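PDB 5IM2: twin-arginine translocation pathway signal from Rhodoferax ferrireducens, which probably serves as the substrate-binding protein of a TRAP transporter and holds a copurified benzoate in its ligand pocket. Local coordinates for residues K52-M57 with Y101-D106; K69-K74 with I83-Y88; A270-L275 with I282-S287. All coordinates share one frame; numbering follows the deposited sequence.

All three contacts lie on the same side of the chain's centre, around the mixed sheet that contains strands 49-55 and 83-88. Contacts 1 and 2 touch: the two strands are neighbours in that sheet, Phe53 and Tyr88 pairing through their backbones, and Phe53 packs on Met72. Contact 3 meets contact 2 where Trp71 reaches Asn286, but does not touch contact 1. Each contact is partly buried, yet the chemistry differs. Contact 1 rests on one polar bond between side chains, contact 2 has no hydrogen bond across it and rests on apolar, CH-pi and Met-aromatic packing, and contact 3, farthest from the chain's centre, combines an apolar patch with a phenol-carboxylate bond.

Contact 1: K52-M57 with Y101-D106; sequences KFHTFM and YDQAKD. With BEZ (benzoic acid), chain B.
Strand 49-55 of the mixed sheet runs out into the benzoate pocket, and on its way a side-chain hydrogen bond from His54 to Gln103 helps tie it to helix 100-106. The donor is ND1: His54 ND1 lies 2.8 Å from Gln103 OE1, with an N-H...O angle of 151°. OE1 sits at the edge of the imidazole, almost in its plane, and the Gln103 amide is turned only 11° from the ring, so the two flat groups are nearly coplanar. Each side chain stretches to meet the other. His54 holds CG anti to its backbone N (chi1 -160°), which sends the ring out from the strand, while the Gln103 chain is extended beyond CG and carries its amide to the ring edge. The other end of that amide is also held, as Gln103 NE2 donates to Gly94 O; Met91, Leu93 and Leu100 pack on His54.

Beyond the strand, Phe56 and Met57 belong to the benzoate pocket. BEZ C2 approaches the edge of the Phe56 ring at CZ, 3.8 Å away, and Met57 SD comes equally near BEZ C3. These two residues touch the aromatic ring of the ligand, whereas Arg192 and Tyr118 bind it through hydrogen bonds.

Because Gln103 OE1 can only accept, the bond calls for a proton on His54 ND1. With both ends of the amide engaged, the carboxamide is probably kept from flipping, which in turn would fix the rotation of the buried imidazole.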
loop_
_atom_site.group_PDB
_atom_site.type_symbol
_atom_site.label_atom_id
_atom_site.label_comp_id
_atom_site.label_asym_id
_atom_site.label_seq_id
_atom_site.Cartn_x
_atom_site.Cartn_y
_atom_site.Cartn_z
ATOM N N LYS A 52 -5.749 -6.666 20.475
ATOM C CA LYS A 52 -6.522 -7.093 19.319
ATOM C C LYS A 52 -5.971 -6.453 18.051
ATOM O O LYS A 52 -5.865 -5.223 17.964
ATOM C CB LYS A 52 -7.989 -6.726 19.488
ATOM C CG LYS A 52 -8.635 -7.439 20.642
ATOM C CD LYS A 52 -10.131 -7.089 20.700
ATOM C CE LYS A 52 -10.767 -7.547 21.996
ATOM N NZ LYS A 52 -11.413 -6.395 22.682
ATOM N N PHE A 53 -5.654 -7.294 17.070
ATOM C CA PHE A 53 -5.113 -6.892 15.766
ATOM C C PHE A 53 -6.138 -7.237 14.683
ATOM O O PHE A 53 -6.651 -8.358 14.659
ATOM C CB PHE A 53 -3.792 -7.626 15.527
ATOM C CG PHE A 53 -3.080 -7.266 14.246
ATOM C CD1 PHE A 53 -3.489 -7.779 13.024
ATOM C CD2 PHE A 53 -1.934 -6.493 14.284
ATOM C CE1 PHE A 53 -2.813 -7.482 11.863
ATOM C CE2 PHE A 53 -1.254 -6.185 13.114
ATOM C CZ PHE A 53 -1.714 -6.677 11.894
ATOM N N HIS A 54 -6.476 -6.274 13.809
ATOM C CA HIS A 54 -7.483 -6.479 12.771
ATOM C C HIS A 54 -6.973 -5.984 11.427
ATOM O O HIS A 54 -6.396 -4.896 11.349
ATOM C CB HIS A 54 -8.802 -5.716 13.115
ATOM C CG HIS A 54 -10.031 -6.207 12.417
ATOM N ND1 HIS A 54 -11.152 -5.416 12.292
ATOM C CD2 HIS A 54 -10.361 -7.407 11.878
ATOM C CE1 HIS A 54 -12.100 -6.084 11.660
ATOM N NE2 HIS A 54 -11.643 -7.295 11.393
ATOM N N THR A 55 -7.251 -6.739 10.363
ATOM C CA THR A 55 -6.925 -6.283 9.015
ATOM C C THR A 55 -7.797 -7.009 8.005
ATOM O O THR A 55 -8.608 -7.876 8.352
ATOM C CB THR A 55 -5.428 -6.502 8.724
ATOM O OG1 THR A 55 -5.066 -5.934 7.460
ATOM C CG2 THR A 55 -5.073 -7.980 8.710
ATOM N N PHE A 56 -7.613 -6.658 6.734
ATOM C CA PHE A 56 -8.470 -7.130 5.651
ATOM C C PHE A 56 -7.817 -8.236 4.821
ATOM O O PHE A 56 -8.479 -8.828 3.947
ATOM C CB PHE A 56 -8.862 -5.931 4.750
ATOM C CG PHE A 56 -7.682 -5.305 4.037
ATOM C CD1 PHE A 56 -7.284 -5.757 2.791
ATOM C CD2 PHE A 56 -6.968 -4.262 4.603
ATOM C CE1 PHE A 56 -6.193 -5.204 2.147
ATOM C CE2 PHE A 56 -5.868 -3.710 3.953
ATOM C CZ PHE A 56 -5.499 -4.175 2.716
ATOM N N MET A 57 -6.549 -8.567 5.111
ATOM C CA MET A 57 -5.829 -9.587 4.368
ATOM C C MET A 57 -6.377 -10.970 4.683
ATOM O O MET A 57 -6.797 -11.256 5.806
ATOM C CB MET A 57 -4.339 -9.550 4.716
ATOM C CG MET A 57 -3.639 -8.242 4.362
ATOM S SD MET A 57 -3.842 -7.742 2.635
ATOM C CE MET A 57 -2.985 -9.070 1.774
ATOM N N TYR A 101 -9.104 1.994 10.204
ATOM C CA TYR A 101 -8.421 3.056 10.942
ATOM C C TYR A 101 -9.268 3.543 12.117
ATOM O O TYR A 101 -8.787 3.609 13.249
ATOM C CB TYR A 101 -8.047 4.203 9.998
ATOM C CG TYR A 101 -7.170 5.231 10.649
ATOM C CD1 TYR A 101 -5.786 5.074 10.675
ATOM C CD2 TYR A 101 -7.727 6.336 11.286
ATOM C CE1 TYR A 101 -4.988 6.004 11.302
ATOM C CE2 TYR A 101 -6.937 7.275 11.910
ATOM C CZ TYR A 101 -5.564 7.100 11.912
ATOM O OH TYR A 101 -4.787 8.051 12.552
ATOM N N ASP A 102 -10.553 3.830 11.879
ATOM C CA ASP A 102 -11.434 4.300 12.944
ATOM C C ASP A 102 -11.673 3.248 14.019
ATOM O O ASP A 102 -11.946 3.607 15.173
ATOM C CB ASP A 102 -12.756 4.782 12.350
ATOM C CG ASP A 102 -12.618 6.145 11.715
ATOM O OD1 ASP A 102 -11.881 6.966 12.302
ATOM O OD2 ASP A 102 -13.182 6.372 10.622
ATOM N N GLN A 103 -11.592 1.957 13.678
ATOM C CA GLN A 103 -11.725 0.934 14.710
ATOM C C GLN A 103 -10.575 0.999 15.705
ATOM O O GLN A 103 -10.779 0.795 16.912
ATOM C CB GLN A 103 -11.791 -0.463 14.102
ATOM C CG GLN A 103 -13.087 -0.782 13.383
ATOM C CD GLN A 103 -13.044 -2.101 12.624
ATOM O OE1 GLN A 103 -12.013 -2.792 12.580
ATOM N NE2 GLN A 103 -14.166 -2.443 11.987
ATOM N N ALA A 104 -9.354 1.250 15.223
ATOM C CA ALA A 104 -8.227 1.429 16.135
ATOM C C ALA A 104 -8.382 2.727 16.899
ATOM O O ALA A 104 -8.268 2.758 18.127
ATOM C CB ALA A 104 -6.886 1.419 15.385
ATOM N N LYS A 105 -8.667 3.810 16.179
ATOM C CA LYS A 105 -8.869 5.089 16.833
ATOM C C LYS A 105 -9.907 4.979 17.941
ATOM O O LYS A 105 -9.720 5.533 19.032
ATOM C CB LYS A 105 -9.282 6.137 15.789
ATOM C CG LYS A 105 -9.606 7.471 16.386
ATOM C CD LYS A 105 -10.266 8.384 15.379
ATOM C CE LYS A 105 -10.670 9.673 16.052
ATOM N NZ LYS A 105 -12.139 9.742 16.229
ATOM N N ASP A 106 -11.021 4.269 17.683
ATOM C CA ASP A 106 -12.125 4.196 18.631
ATOM C C ASP A 106 -11.934 3.132 19.707
ATOM O O ASP A 106 -12.743 3.058 20.644
ATOM C CB ASP A 106 -13.443 3.913 17.900
ATOM C CG ASP A 106 -13.897 5.066 17.006
ATOM O OD1 ASP A 106 -13.284 6.155 16.991
ATOM O OD2 ASP A 106 -14.896 4.861 16.303
HETATM C C BEZ B . -4.483 -3.074 -2.784
HETATM O O1 BEZ B . -4.181 -2.722 -3.961
HETATM O O2 BEZ B . -5.593 -2.737 -2.308
HETATM C C1 BEZ B . -3.534 -3.915 -1.985
HETATM C C2 BEZ B . -3.865 -4.286 -0.685
HETATM C C3 BEZ B . -2.979 -5.096 0.028
HETATM C C4 BEZ B . -1.787 -5.494 -0.552
HETATM C C5 BEZ B . -1.452 -5.102 -1.834
HETATM C C6 BEZ B . -2.339 -4.301 -2.561
#

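Contact 2: K69-K74 with I83-Y88; sequences KVWMDK and IQFEAY
Helix 69-74 and strand 83-88 run nearly antiparallel, their N-to-C directions 151° apart and their axes 8.9 Å from each other at closest approach, with Met72 and Phe85 nearest in register. Met72 carries most of the contact. Its CG stands over the centre of the Phe85 ring, 3.7 Å from the centroid and only 6° off the normal, in a CH-pi contact. The sulfur is displaced toward the ring's root: Met72 SD is 3.7 Å from Phe85 CG and makes an oblique Met-aromatic contact. The bend at chi3 lays the methyl alongside the strand, so that Met72 SD and CE both lie 3.8 Å from Ala87 CB. The backbone oxygen Met72 O lies 3.5 Å from Phe85 CE1.

Trp71 closes on the far end of the same ring. Its six-membered ring is inclined at 59° to that of Phe85, and Trp71 CZ3 lies 4.0 Å from Phe85 CZ. The indole's polar end is engaged outside this interface, NE1 donating to Asn286 O. Phe53, from the neighbouring strand, also packs on Met72, so the Met72 side chain reaches from the helix to residues of two neighbouring strands.

Strand 49-55, helix 62-78 and strand 83-88 form a beta-alpha-beta unit with parallel neighbouring strands, and this apolar layer is where its crossover helix packs against the sheet.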
loop_
_atom_site.group_PDB
_atom_site.type_symbol
_atom_site.label_atom_id
_atom_site.label_comp_id
_atom_site.label_asym_id
_atom_site.label_seq_id
_atom_site.Cartn_x
_atom_site.Cartn_y
_atom_site.Cartn_z
ATOM N N LYS A 69 2.006 -11.871 10.988
ATOM C CA LYS A 69 2.331 -12.901 11.976
ATOM C C LYS A 69 3.759 -12.770 12.466
ATOM O O LYS A 69 4.049 -13.007 13.646
ATOM C CB LYS A 69 2.110 -14.298 11.399
ATOM C CG LYS A 69 0.623 -14.680 11.318
ATOM C CD LYS A 69 0.424 -16.068 10.767
ATOM C CE LYS A 69 0.883 -17.125 11.720
ATOM N NZ LYS A 69 0.393 -18.455 11.262
ATOM N N VAL A 70 4.664 -12.411 11.573
ATOM C CA VAL A 70 6.059 -12.262 11.954
ATOM C C VAL A 70 6.231 -11.106 12.932
ATOM O O VAL A 70 6.959 -11.220 13.926
ATOM C CB VAL A 70 6.913 -12.091 10.689
ATOM C CG1 VAL A 70 8.336 -11.747 11.036
ATOM C CG2 VAL A 70 6.861 -13.370 9.867
ATOM N N TRP A 71 5.572 -9.980 12.668
ATOM C CA TRP A 71 5.720 -8.829 13.550
ATOM C C TRP A 71 5.143 -9.121 14.924
ATOM O O TRP A 71 5.776 -8.839 15.944
ATOM C CB TRP A 71 5.048 -7.604 12.916
ATOM C CG TRP A 71 5.180 -6.307 13.733
ATOM C CD1 TRP A 71 6.195 -5.393 13.655
ATOM C CD2 TRP A 71 4.277 -5.809 14.730
ATOM N NE1 TRP A 71 5.964 -4.356 14.528
ATOM C CE2 TRP A 71 4.799 -4.596 15.202
ATOM C CE3 TRP A 71 3.071 -6.269 15.264
ATOM C CZ2 TRP A 71 4.169 -3.850 16.195
ATOM C CZ3 TRP A 71 2.446 -5.520 16.243
ATOM C CH2 TRP A 71 2.990 -4.331 16.689
ATOM N N MET A 72 3.918 -9.662 14.981
ATOM C CA MET A 72 3.326 -10.004 16.272
ATOM C C MET A 72 4.180 -11.012 17.041
ATOM O O MET A 72 4.324 -10.922 18.270
ATOM C CB MET A 72 1.916 -10.562 16.050
ATOM C CG MET A 72 0.917 -9.477 15.709
ATOM S SD MET A 72 -0.759 -10.131 15.553
ATOM C CE MET A 72 -0.786 -10.518 13.801
ATOM N N ASP A 73 4.714 -12.008 16.348
ATOM C CA ASP A 73 5.526 -13.012 17.036
ATOM C C ASP A 73 6.825 -12.413 17.580
ATOM O O ASP A 73 7.254 -12.762 18.688
ATOM C CB ASP A 73 5.823 -14.184 16.105
ATOM C CG ASP A 73 4.596 -15.072 15.881
ATOM O OD1 ASP A 73 3.579 -14.858 16.575
ATOM O OD2 ASP A 73 4.644 -15.973 15.013
ATOM N N LYS A 74 7.464 -11.518 16.818
ATOM C CA LYS A 74 8.679 -10.860 17.295
ATOM C C LYS A 74 8.389 -10.033 18.536
ATOM O O LYS A 74 9.135 -10.082 19.524
ATOM C CB LYS A 74 9.263 -10.014 16.145
ATOM C CG LYS A 74 10.398 -9.054 16.494
ATOM C CD LYS A 74 11.591 -9.179 15.526
ATOM C CE LYS A 74 11.693 -8.021 14.528
ATOM N NZ LYS A 74 13.117 -7.599 14.297
ATOM N N ILE A 83 3.306 -9.767 26.089
ATOM C CA ILE A 83 2.395 -9.179 25.113
ATOM C C ILE A 83 1.866 -10.300 24.228
ATOM O O ILE A 83 2.632 -10.965 23.521
ATOM C CB ILE A 83 3.068 -8.096 24.264
ATOM C CG1 ILE A 83 3.719 -7.011 25.131
ATOM C CG2 ILE A 83 2.021 -7.478 23.321
ATOM C CD1 ILE A 83 4.520 -5.980 24.312
ATOM N N GLN A 84 0.553 -10.502 24.261
ATOM C CA GLN A 84 -0.107 -11.508 23.450
ATOM C C GLN A 84 -1.109 -10.817 22.534
ATOM O O GLN A 84 -1.584 -9.722 22.830
ATOM C CB GLN A 84 -0.829 -12.546 24.306
ATOM C CG GLN A 84 0.109 -13.388 25.181
ATOM C CD GLN A 84 1.115 -14.172 24.361
ATOM O OE1 GLN A 84 0.811 -14.638 23.261
ATOM N NE2 GLN A 84 2.326 -14.313 24.888
ATOM N N PHE A 85 -1.431 -11.461 21.423
ATOM C CA PHE A 85 -2.358 -10.888 20.458
ATOM C C PHE A 85 -3.538 -11.809 20.212
ATOM O O PHE A 85 -3.376 -13.031 20.109
ATOM C CB PHE A 85 -1.675 -10.635 19.156
ATOM C CG PHE A 85 -0.585 -9.604 19.237
ATOM C CD1 PHE A 85 0.718 -9.973 19.563
ATOM C CD2 PHE A 85 -0.862 -8.273 18.977
ATOM C CE1 PHE A 85 1.715 -9.046 19.627
ATOM C CE2 PHE A 85 0.141 -7.320 19.050
ATOM C CZ PHE A 85 1.433 -7.709 19.373
ATOM N N GLU A 86 -4.725 -11.207 20.114
ATOM C CA GLU A 86 -5.881 -11.839 19.486
ATOM C C GLU A 86 -5.981 -11.194 18.118
ATOM O O GLU A 86 -6.322 -10.010 18.007
ATOM C CB GLU A 86 -7.166 -11.651 20.288
ATOM C CG GLU A 86 -7.168 -12.433 21.570
ATOM C CD GLU A 86 -8.409 -12.195 22.373
ATOM O OE1 GLU A 86 -8.869 -11.031 22.409
ATOM O OE2 GLU A 86 -8.925 -13.172 22.956
ATOM N N ALA A 87 -5.589 -11.943 17.096
ATOM C CA ALA A 87 -5.410 -11.409 15.760
ATOM C C ALA A 87 -6.564 -11.850 14.871
ATOM O O ALA A 87 -6.969 -13.007 14.902
ATOM C CB ALA A 87 -4.088 -11.876 15.165
ATOM N N TYR A 88 -7.021 -10.944 14.017
ATOM C CA TYR A 88 -8.195 -11.192 13.176
ATOM C C TYR A 88 -7.919 -10.767 11.739
ATOM O O TYR A 88 -7.835 -9.551 11.460
ATOM C CB TYR A 88 -9.394 -10.460 13.742
ATOM C CG TYR A 88 -9.728 -10.941 15.129
ATOM C CD1 TYR A 88 -10.381 -12.146 15.320
ATOM C CD2 TYR A 88 -9.365 -10.211 16.242
ATOM C CE1 TYR A 88 -10.694 -12.598 16.588
ATOM C CE2 TYR A 88 -9.683 -10.654 17.517
ATOM C CZ TYR A 88 -10.334 -11.858 17.679
ATOM O OH TYR A 88 -10.659 -12.348 18.937
#

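Contact 3: A270-L275 with I282-S287; sequences ASYQAL and IIDNNS
Tyr272, Leu275, Ile283 and Asp284 join helix 269-273 and the loop that follows it to helix 277-285. The tightly packed part is apolar and centres on two buried residues. Leu275 CD1 lies 3.8 Å from Ile283 CG1, the two side chains crossing at about a right angle, while the other branch of the isoleucine, Ile283 CG2, meets the edge of the tyrosine ring at Tyr272 CE1 from 4.0 Å.

The other side is polar and more accessible to solvent, yet it is held by one short hydrogen bond. Tyr272 swings its ring across to the second helix with CG anti to the backbone N (chi1 170°), and Tyr272 OH donates to Asp284 OD1 over 2.6 Å. Asp284 OD1 lies at the edge of the phenol ring, in its plane, and accepts on its syn lone pair; the carboxylate is turned 44° from the ring. A phenylalanine here would probably leave Asp284 OD1 without its hydroxyl partner and remove the one hydrogen bond between the two segments.

Near the C-terminal end of helix 277-285, side chains bind backbone oxygens: Asn286 ND2 donates to Ile282 O at 3.0 Å, and Ser287 OG to Ile283 O at 2.7 Å.

Around this helix pair, Val75 of helix 62-78 and Leu163 of strand 161-167 pack on Ile283, Gln161 of that same strand meets Tyr272, and Leu275 rests on Val49 of strand 49-55.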
loop_
_atom_site.group_PDB
_atom_site.type_symbol
_atom_site.label_atom_id
_atom_site.label_comp_id
_atom_site.label_asym_id
_atom_site.label_seq_id
_atom_site.Cartn_x
_atom_site.Cartn_y
_atom_site.Cartn_z
ATOM N N ALA A 270 -4.955 5.329 23.552
ATOM C CA ALA A 270 -5.213 4.975 24.945
ATOM C C ALA A 270 -4.543 3.650 25.313
ATOM O O ALA A 270 -3.938 3.519 26.387
ATOM C CB ALA A 270 -6.723 4.899 25.172
ATOM N N SER A 271 -4.637 2.663 24.424
ATOM C CA SER A 271 -4.083 1.343 24.683
ATOM C C SER A 271 -2.565 1.401 24.801
ATOM O O SER A 271 -1.966 0.751 25.670
ATOM C CB SER A 271 -4.509 0.401 23.555
ATOM O OG SER A 271 -3.998 -0.897 23.755
ATOM N N TYR A 272 -1.935 2.204 23.954
ATOM C CA TYR A 272 -0.484 2.338 23.961
ATOM C C TYR A 272 0.001 3.051 25.216
ATOM O O TYR A 272 0.955 2.607 25.865
ATOM C CB TYR A 272 -0.069 3.080 22.693
ATOM C CG TYR A 272 1.368 3.529 22.626
ATOM C CD1 TYR A 272 2.339 2.707 22.107
ATOM C CD2 TYR A 272 1.730 4.809 23.014
ATOM C CE1 TYR A 272 3.655 3.130 22.012
ATOM C CE2 TYR A 272 3.033 5.238 22.927
ATOM C CZ TYR A 272 3.984 4.396 22.419
ATOM O OH TYR A 272 5.274 4.829 22.359
ATOM N N GLN A 273 -0.654 4.153 25.583
ATOM C CA GLN A 273 -0.291 4.866 26.807
ATOM C C GLN A 273 -0.545 4.022 28.048
ATOM O O GLN A 273 0.131 4.204 29.067
ATOM C CB GLN A 273 -1.055 6.190 26.870
ATOM C CG GLN A 273 -0.638 7.170 25.760
ATOM C CD GLN A 273 -1.555 8.382 25.649
ATOM O OE1 GLN A 273 -2.549 8.490 26.365
ATOM N NE2 GLN A 273 -1.225 9.298 24.739
ATOM N N ALA A 274 -1.486 3.074 27.980
ATOM C CA ALA A 274 -1.804 2.213 29.104
ATOM C C ALA A 274 -0.823 1.057 29.308
ATOM O O ALA A 274 -0.927 0.359 30.326
ATOM C CB ALA A 274 -3.210 1.647 28.916
ATOM N N LEU A 275 0.100 0.823 28.385
ATOM C CA LEU A 275 1.053 -0.263 28.539
ATOM C C LEU A 275 2.011 0.066 29.682
ATOM O O LEU A 275 2.278 1.244 29.959
ATOM C CB LEU A 275 1.850 -0.478 27.260
ATOM C CG LEU A 275 1.153 -1.077 26.035
ATOM C CD1 LEU A 275 2.044 -0.987 24.795
ATOM C CD2 LEU A 275 0.716 -2.515 26.314
ATOM N N ILE A 282 9.063 -2.229 24.180
ATOM C CA ILE A 282 9.095 -3.311 23.197
ATOM C C ILE A 282 8.320 -2.907 21.956
ATOM O O ILE A 282 8.768 -3.109 20.819
ATOM C CB ILE A 282 8.535 -4.618 23.796
ATOM C CG1 ILE A 282 9.338 -5.056 25.027
ATOM C CG2 ILE A 282 8.513 -5.734 22.739
ATOM C CD1 ILE A 282 10.735 -5.468 24.717
ATOM N N ILE A 283 7.129 -2.347 22.148
ATOM C CA ILE A 283 6.371 -1.832 21.011
ATOM C C ILE A 283 7.199 -0.794 20.250
ATOM O O ILE A 283 7.294 -0.839 19.013
ATOM C CB ILE A 283 5.019 -1.258 21.482
ATOM C CG1 ILE A 283 4.088 -2.370 21.967
ATOM C CG2 ILE A 283 4.305 -0.507 20.367
ATOM C CD1 ILE A 283 3.652 -3.367 20.911
ATOM N N ASP A 284 7.820 0.153 20.976
ATOM C CA ASP A 284 8.616 1.201 20.322
ATOM C C ASP A 284 9.791 0.612 19.540
ATOM O O ASP A 284 10.122 1.088 18.444
ATOM C CB ASP A 284 9.140 2.201 21.350
ATOM C CG ASP A 284 8.075 3.098 21.904
ATOM O OD1 ASP A 284 6.970 3.172 21.321
ATOM O OD2 ASP A 284 8.369 3.760 22.922
ATOM N N ASN A 285 10.432 -0.419 20.089
ATOM C CA ASN A 285 11.545 -1.081 19.415
ATOM C C ASN A 285 11.115 -1.707 18.092
ATOM O O ASN A 285 11.950 -1.946 17.207
ATOM C CB ASN A 285 12.121 -2.186 20.311
ATOM C CG ASN A 285 12.872 -1.671 21.530
ATOM O OD1 ASN A 285 13.236 -0.497 21.636
ATOM N ND2 ASN A 285 13.142 -2.584 22.451
ATOM N N ASN A 286 9.828 -1.993 17.954
ATOM C CA ASN A 286 9.255 -2.603 16.769
ATOM C C ASN A 286 8.357 -1.619 16.037
ATOM O O ASN A 286 7.391 -2.009 15.387
ATOM C CB ASN A 286 8.511 -3.868 17.169
ATOM C CG ASN A 286 9.466 -4.964 17.557
ATOM O OD1 ASN A 286 10.056 -5.612 16.689
ATOM N ND2 ASN A 286 9.689 -5.133 18.865
ATOM N N SER A 287 8.687 -0.341 16.155
ATOM C CA SER A 287 8.032 0.750 15.456
ATOM C C SER A 287 9.100 1.615 14.820
ATOM O O SER A 287 10.267 1.598 15.217
ATOM C CB SER A 287 7.197 1.643 16.393
ATOM O OG SER A 287 6.331 0.902 17.225
#